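Local coordinates for sensor protein (PDB 3BY9) that senses C4-dicarboxylates such as succinate through this extracytoplasmic domain and probably relays the signal by ATP-dependent phosphorylation of a histidine in its kinase part, at residues Gln117-Gly122 / Arg128-Ala133; Phe101-Tyr106 / Gln204-Pro209. All coordinates share one frame; numbering follows the deposited sequence. Where two conformers were deposited one is given.

Contact 1: Gln117-Gly122 / Arg128-Ala133; sequences QYFALG and RGYYYA
Tyr118 and Tyr131 face each other as a hydrogen-bonded pair in an antiparallel beta hairpin, formed by the edge strand 116-121 and strand 128-138 of the five-stranded sheet of a PAS-like (PDC) sensor fold. Tyr131 N reaches Tyr118 O at 2.7 Å in an almost straight bond (173°), and the return bond from Tyr118 N to Tyr131 O is more bent. One pair further on, Ala120 and Gly129 are joined the same way, with Gly129 N 3.0 Å from Ala120 O. Packing is tight on the face that carries Tyr118, Ala120 and Tyr131. With CG beside its own backbone N (chi1 -59°), the Tyr131 ring runs along the opposite strand: Tyr118 O lies in its plane at the edge, CE2 meets Ala120 CB at 3.9 Å, and OH comes to 3.4 Å from Gly122 CA. That hydroxyl bonds to a bound succinate, and the ring stacks on Tyr106, so this face forms part of the ligand pocket. On the other face, with Gln117 and Phe119, Tyr130 leans over the neighbouring strand, one ring face placed over Tyr118 O, which stands 3.8 Å above the centre. Phe119 CB touches Tyr130 CD1 at 3.8 Å. At the Leu121-Arg128 end the side chains meet more loosely, and the arginine turns away to Glu156 and the carbonyl of Phe176. The Gln117 end is partly open to solvent. The extended Gln117 chain carries its amide to the edge of the Tyr130 ring, the two planes almost perpendicular, in a bond to Tyr130 OH whose very short length is doubtful. Water 1 joins this end to the next aromatic, accepting from Gln117 NE2 at 2.8 Å and hydrogen-bonding to Tyr132 OH.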
loop_
_atom_site.group_PDB
_atom_site.type_symbol
_atom_site.label_atom_id
_atom_site.label_comp_id
_atom_site.label_asym_id
_atom_site.label_seq_id
_atom_site.Cartn_x
_atom_site.Cartn_y
_atom_site.Cartn_z
ATOM N N GLN A 117 -5.473 -1.283 -7.830
ATOM C CA GLN A 117 -4.947 -1.414 -6.473
ATOM C C GLN A 117 -3.852 -0.373 -6.305
ATOM O O GLN A 117 -3.243 0.084 -7.295
ATOM C CB GLN A 117 -4.435 -2.825 -6.208
ATOM C CG GLN A 117 -3.367 -3.293 -7.178
ATOM C CD GLN A 117 -3.197 -4.814 -7.078
ATOM O OE1 GLN A 117 -3.580 -5.585 -7.986
ATOM N NE2 GLN A 117 -2.672 -5.253 -5.957
ATOM N N TYR A 118 -3.565 0.000 -5.046
ATOM C CA TYR A 118 -2.618 1.087 -4.831
ATOM C C TYR A 118 -2.178 1.072 -3.379
ATOM O O TYR A 118 -2.833 0.472 -2.558
ATOM C CB TYR A 118 -3.364 2.417 -5.064
ATOM C CG TYR A 118 -2.479 3.663 -5.134
ATOM C CD1 TYR A 118 -1.485 3.785 -6.144
ATOM C CD2 TYR A 118 -2.676 4.725 -4.258
ATOM C CE1 TYR A 118 -0.719 4.936 -6.256
ATOM C CE2 TYR A 118 -1.920 5.908 -4.359
ATOM C CZ TYR A 118 -0.946 5.991 -5.368
ATOM O OH TYR A 118 -0.253 7.166 -5.508
ATOM N N PHE A 119 -1.039 1.698 -3.061
ATOM C CA PHE A 119 -0.660 1.789 -1.636
ATOM C C PHE A 119 -0.272 3.240 -1.420
ATOM O O PHE A 119 0.207 3.900 -2.355
ATOM C CB PHE A 119 0.509 0.817 -1.267
ATOM C CG PHE A 119 1.705 0.923 -2.166
ATOM C CD1 PHE A 119 2.689 1.873 -1.923
ATOM C CD2 PHE A 119 1.833 0.092 -3.272
ATOM C CE1 PHE A 119 3.806 1.991 -2.791
ATOM C CE2 PHE A 119 2.937 0.214 -4.132
ATOM C CZ PHE A 119 3.915 1.167 -3.878
ATOM N N ALA A 120 -0.513 3.759 -0.215
ATOM C CA ALA A 120 -0.232 5.147 0.030
ATOM C C ALA A 120 -0.325 5.474 1.499
ATOM O O ALA A 120 -0.804 4.671 2.302
ATOM C CB ALA A 120 -1.295 6.004 -0.677
ATOM N N LEU A 121 0.106 6.709 1.798
ATOM C CA LEU A 121 -0.092 7.267 3.144
ATOM C C LEU A 121 -1.432 7.988 3.065
ATOM O O LEU A 121 -1.609 8.884 2.238
ATOM C CB LEU A 121 1.026 8.282 3.474
ATOM C CG LEU A 121 0.771 9.052 4.787
ATOM C CD1 LEU A 121 0.797 8.120 6.004
ATOM C CD2 LEU A 121 1.896 10.088 4.968
ATOM N N GLY A 122 -2.408 7.558 3.880
ATOM C CA GLY A 122 -3.750 8.122 3.868
ATOM C C GLY A 122 -3.830 9.608 4.182
ATOM O O GLY A 122 -3.312 10.060 5.191
ATOM N N ARG A 128 -0.991 4.585 6.769
ATOM C CA ARG A 128 -0.709 3.906 5.497
ATOM C C ARG A 128 -1.779 2.828 5.233
ATOM O O ARG A 128 -2.365 2.264 6.160
ATOM C CB ARG A 128 0.629 3.146 5.576
ATOM C CG ARG A 128 1.889 4.023 5.640
ATOM C CD ARG A 128 3.124 3.142 5.890
ATOM N NE ARG A 128 3.071 2.586 7.247
ATOM C CZ ARG A 128 3.632 1.435 7.620
ATOM N NH1 ARG A 128 4.313 0.700 6.751
ATOM N NH2 ARG A 128 3.461 0.979 8.868
ATOM N N GLY A 129 -1.980 2.503 3.960
ATOM C CA GLY A 129 -2.897 1.448 3.628
ATOM C C GLY A 129 -2.617 0.855 2.265
ATOM O O GLY A 129 -1.838 1.411 1.467
ATOM N N TYR A 130 -3.204 -0.315 2.032
ATOM C CA TYR A 130 -3.161 -0.908 0.709
ATOM C C TYR A 130 -4.645 -0.752 0.279
ATOM O O TYR A 130 -5.553 -1.177 0.994
ATOM C CB TYR A 130 -2.819 -2.385 0.768
ATOM C CG TYR A 130 -2.367 -2.871 -0.580
ATOM C CD1 TYR A 130 -1.067 -2.673 -1.008
ATOM C CD2 TYR A 130 -3.290 -3.416 -1.476
ATOM C CE1 TYR A 130 -0.665 -2.983 -2.312
ATOM C CE2 TYR A 130 -2.910 -3.740 -2.774
ATOM C CZ TYR A 130 -1.613 -3.522 -3.191
ATOM O OH TYR A 130 -1.273 -3.774 -4.514
ATOM N N TYR A 131 -4.863 -0.235 -0.930
ATOM C CA TYR A 131 -6.206 0.054 -1.402
ATOM C C TYR A 131 -6.614 -0.784 -2.586
ATOM O O TYR A 131 -5.819 -0.937 -3.528
ATOM C CB TYR A 131 -6.291 1.536 -1.850
ATOM C CG TYR A 131 -5.963 2.570 -0.777
ATOM C CD1 TYR A 131 -6.952 3.351 -0.208
ATOM C CD2 TYR A 131 -4.635 2.816 -0.393
ATOM C CE1 TYR A 131 -6.655 4.362 0.729
ATOM C CE2 TYR A 131 -4.337 3.828 0.534
ATOM C CZ TYR A 131 -5.331 4.580 1.082
ATOM O OH TYR A 131 -5.041 5.544 2.018
ATOM N N TYR A 132 -7.838 -1.344 -2.522
ATOM C CA TYR A 132 -8.396 -2.064 -3.681
ATOM C C TYR A 132 -9.648 -1.287 -4.105
ATOM O O TYR A 132 -10.481 -0.932 -3.258
ATOM C CB TYR A 132 -8.821 -3.478 -3.293
ATOM C CG TYR A 132 -7.630 -4.412 -3.162
ATOM C CD1 TYR A 132 -6.987 -4.888 -4.301
ATOM C CD2 TYR A 132 -7.184 -4.796 -1.917
ATOM C CE1 TYR A 132 -5.896 -5.765 -4.194
ATOM C CE2 TYR A 132 -6.104 -5.672 -1.782
ATOM C CZ TYR A 132 -5.487 -6.143 -2.903
ATOM O OH TYR A 132 -4.464 -7.044 -2.747
ATOM N N ALA A 133 -9.812 -1.052 -5.406
ATOM C CA ALA A 133 -10.973 -0.283 -5.864
ATOM C C ALA A 133 -11.623 -0.985 -7.050
ATOM O O ALA A 133 -10.972 -1.783 -7.771
ATOM C CB ALA A 133 -10.511 1.140 -6.270
HETATM O O HOH W 1 -3.262 -7.893 -5.176
#

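Contact 2: Phe101-Tyr106 / Gln204-Pro209; sequences FAWRPY and QYLDSP
Arg104 and Leu206 meet at about a right angle between two turns: a type I beta turn, Phe101-Arg104, leading into helix 105-110, and a type II' beta turn, Tyr205-Ser208, in the loop after helix 193-202. Arg104 NH2 lies 4.0 Å from Leu206 CD2, a van der Waals contact with no hydrogen bond between the segments. Arg104 holds the N-cap position, and a bend at chi2 (-71°) swings its long chain away from the helix start towards the other loop. There the flat group turns an edge to the backbone of Gln204, whose CA sits 3.8 Å from Arg104 NH1 near the guanidinium plane. One guanidinium face is taken by the indole of Trp103, with CH2 3.3 Å above the plane and over its centre; in return Arg104 CG rests on a face of the indole, towards the rim. From this position Arg104 NE bonds to a bound succinate and NH2 to the carbonyl of Leu121; Arg104 is one of the succinate-binding residues. Leu206 also approaches the indole, CD2 being 4.5 Å from Trp103 CH2, and it touches Ser123, another residue of the succinate site. The leucine thus packs beside the arginine, probably as a second-shell residue of the site. Leu206 occupies the second position of the II' turn, with a positive phi of 50°, unusual for a residue with a side chain. Gln204 sends its amide the other way, NE2 bonding to the carbonyl of Phe119. The turn itself is closed twice at one carbonyl oxygen: Tyr205 O accepts from Ser208 N at 3.0 Å and from Ser208 OG at 2.7 Å.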
loop_
_atom_site.group_PDB
_atom_site.type_symbol
_atom_site.label_atom_id
_atom_site.label_comp_id
_atom_site.label_asym_id
_atom_site.label_seq_id
_atom_site.Cartn_x
_atom_site.Cartn_y
_atom_site.Cartn_z
ATOM N N PHE A 101 -11.474 12.281 -3.776
ATOM C CA PHE A 101 -10.222 11.544 -4.036
ATOM C C PHE A 101 -9.988 11.328 -5.540
ATOM O O PHE A 101 -9.362 10.348 -5.930
ATOM C CB PHE A 101 -10.269 10.199 -3.317
ATOM C CG PHE A 101 -10.350 10.352 -1.803
ATOM C CD1 PHE A 101 -9.329 10.982 -1.124
ATOM C CD2 PHE A 101 -11.466 9.928 -1.096
ATOM C CE1 PHE A 101 -9.411 11.219 0.288
ATOM C CE2 PHE A 101 -11.562 10.140 0.317
ATOM C CZ PHE A 101 -10.523 10.800 0.997
ATOM N N ALA A 102 -10.514 12.243 -6.360
ATOM C CA ALA A 102 -10.338 12.063 -7.826
ATOM C C ALA A 102 -8.873 12.108 -8.178
ATOM O O ALA A 102 -8.479 11.607 -9.221
ATOM C CB ALA A 102 -11.079 13.175 -8.603
ATOM N N TRP A 103 -8.067 12.738 -7.315
ATOM C CA TRP A 103 -6.630 12.856 -7.512
ATOM C C TRP A 103 -5.864 11.556 -7.197
ATOM O O TRP A 103 -4.645 11.415 -7.550
ATOM C CB TRP A 103 -6.095 14.024 -6.644
ATOM C CG TRP A 103 -6.394 13.879 -5.175
ATOM C CD1 TRP A 103 -7.556 14.281 -4.513
ATOM C CD2 TRP A 103 -5.556 13.257 -4.176
ATOM N NE1 TRP A 103 -7.462 13.907 -3.165
ATOM C CE2 TRP A 103 -6.261 13.295 -2.942
ATOM C CE3 TRP A 103 -4.281 12.674 -4.205
ATOM C CZ2 TRP A 103 -5.724 12.768 -1.753
ATOM C CZ3 TRP A 103 -3.746 12.148 -3.006
ATOM C CH2 TRP A 103 -4.472 12.202 -1.812
ATOM N N ARG A 104 -6.540 10.582 -6.588
ATOM C CA ARG A 104 -5.861 9.324 -6.273
ATOM C C ARG A 104 -5.896 8.362 -7.441
ATOM O O ARG A 104 -6.937 8.169 -8.066
ATOM C CB ARG A 104 -6.526 8.602 -5.110
ATOM C CG ARG A 104 -6.137 9.113 -3.770
ATOM C CD ARG A 104 -4.668 8.741 -3.403
ATOM N NE ARG A 104 -4.498 8.782 -1.933
ATOM C CZ ARG A 104 -3.342 9.025 -1.312
ATOM N NH1 ARG A 104 -2.228 9.244 -2.001
ATOM N NH2 ARG A 104 -3.332 9.146 0.031
ATOM N N PRO A 105 -4.791 7.676 -7.697
ATOM C CA PRO A 105 -4.801 6.725 -8.829
ATOM C C PRO A 105 -5.865 5.645 -8.721
ATOM O O PRO A 105 -6.422 5.227 -9.723
ATOM C CB PRO A 105 -3.404 6.122 -8.762
ATOM C CG PRO A 105 -2.558 7.326 -8.354
ATOM C CD PRO A 105 -3.409 7.948 -7.226
ATOM N N TYR A 106 -6.154 5.155 -7.507
ATOM C CA TYR A 106 -7.154 4.097 -7.459
ATOM C C TYR A 106 -8.519 4.586 -7.926
ATOM O O TYR A 106 -9.294 3.782 -8.469
ATOM C CB TYR A 106 -7.206 3.434 -6.062
ATOM C CG TYR A 106 -7.592 4.369 -4.920
ATOM C CD1 TYR A 106 -8.927 4.802 -4.748
ATOM C CD2 TYR A 106 -6.635 4.798 -3.991
ATOM C CE1 TYR A 106 -9.295 5.644 -3.669
ATOM C CE2 TYR A 106 -7.001 5.644 -2.918
ATOM C CZ TYR A 106 -8.328 6.062 -2.770
ATOM O OH TYR A 106 -8.689 6.934 -1.739
ATOM N N GLN A 204 1.511 10.380 -3.219
ATOM C CA GLN A 204 1.448 9.005 -2.722
ATOM C C GLN A 204 1.819 8.977 -1.245
ATOM O O GLN A 204 1.220 8.204 -0.491
ATOM C CB GLN A 204 2.385 8.101 -3.501
ATOM C CG GLN A 204 2.229 6.589 -3.134
ATOM C CD GLN A 204 2.768 5.701 -4.231
ATOM O OE1 GLN A 204 3.654 6.119 -5.001
ATOM N NE2 GLN A 204 2.264 4.463 -4.320
ATOM N N TYR A 205 2.791 9.816 -0.846
ATOM C CA TYR A 205 3.187 9.924 0.573
ATOM C C TYR A 205 2.888 11.352 1.060
ATOM O O TYR A 205 3.598 11.879 1.934
ATOM C CB TYR A 205 4.682 9.603 0.763
ATOM C CG TYR A 205 5.052 8.296 0.120
ATOM C CD1 TYR A 205 4.451 7.096 0.539
ATOM C CD2 TYR A 205 5.902 8.254 -0.965
ATOM C CE1 TYR A 205 4.699 5.898 -0.126
ATOM C CE2 TYR A 205 6.153 7.090 -1.622
ATOM C CZ TYR A 205 5.548 5.899 -1.199
ATOM O OH TYR A 205 5.818 4.723 -1.842
ATOM N N LEU A 206 1.805 11.930 0.545
ATOM C CA LEU A 206 1.376 13.275 0.901
ATOM C C LEU A 206 2.578 14.228 0.765
ATOM O O LEU A 206 3.274 14.174 -0.277
ATOM C CB LEU A 206 0.798 13.297 2.300
ATOM C CG LEU A 206 -0.321 12.222 2.492
ATOM C CD1 LEU A 206 -0.936 12.258 3.872
ATOM C CD2 LEU A 206 -1.407 12.396 1.439
ATOM N N ASP A 207 2.807 15.069 1.786
ATOM C CA ASP A 207 3.945 16.018 1.752
ATOM C C ASP A 207 5.131 15.521 2.589
ATOM O O ASP A 207 5.935 16.323 3.120
ATOM C CB ASP A 207 3.538 17.385 2.311
ATOM C CG ASP A 207 2.431 18.046 1.531
ATOM O OD1 ASP A 207 2.385 17.896 0.297
ATOM O OD2 ASP A 207 1.624 18.771 2.161
ATOM N N SER A 208 5.258 14.214 2.697
ATOM C CA SER A 208 6.329 13.635 3.483
ATOM C C SER A 208 7.671 13.966 2.930
ATOM O O SER A 208 7.887 13.910 1.717
ATOM C CB SER A 208 6.256 12.078 3.513
ATOM O OG SER A 208 5.078 11.620 4.130
ATOM N N PRO A 209 8.597 14.388 3.809
ATOM C CA PRO A 209 9.932 14.673 3.287
ATOM C C PRO A 209 10.417 13.245 3.035
ATOM O O PRO A 209 10.045 12.318 3.775
ATOM C CB PRO A 209 10.648 15.284 4.485
ATOM C CG PRO A 209 9.563 16.078 5.138
ATOM C CD PRO A 209 8.336 15.155 5.042
#

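How the contacts relate
Contact 1 is nested in the chain segment closed by contact 2, and their centres lie about 10 Å apart. They touch along strand 116-121, which is on the edge of its sheet: Leu121 O is 2.8 Å from Arg104 NH2 and Phe119 O is 2.9 Å from Gln204 NE2, both probable hydrogen bonds, while Ala120 CB packs 3.3 Å from Gln204 O. The start of the loop, at Gln204 and Tyr205, thus lies against the hairpin's outer strand. Both contacts supply the succinate pocket, contact 1 through Tyr131 and contact 2 through Arg104 and Tyr106, with the side chains of Arg104 and Tyr131 each about 3 Å from the bound succinate, nearest atoms.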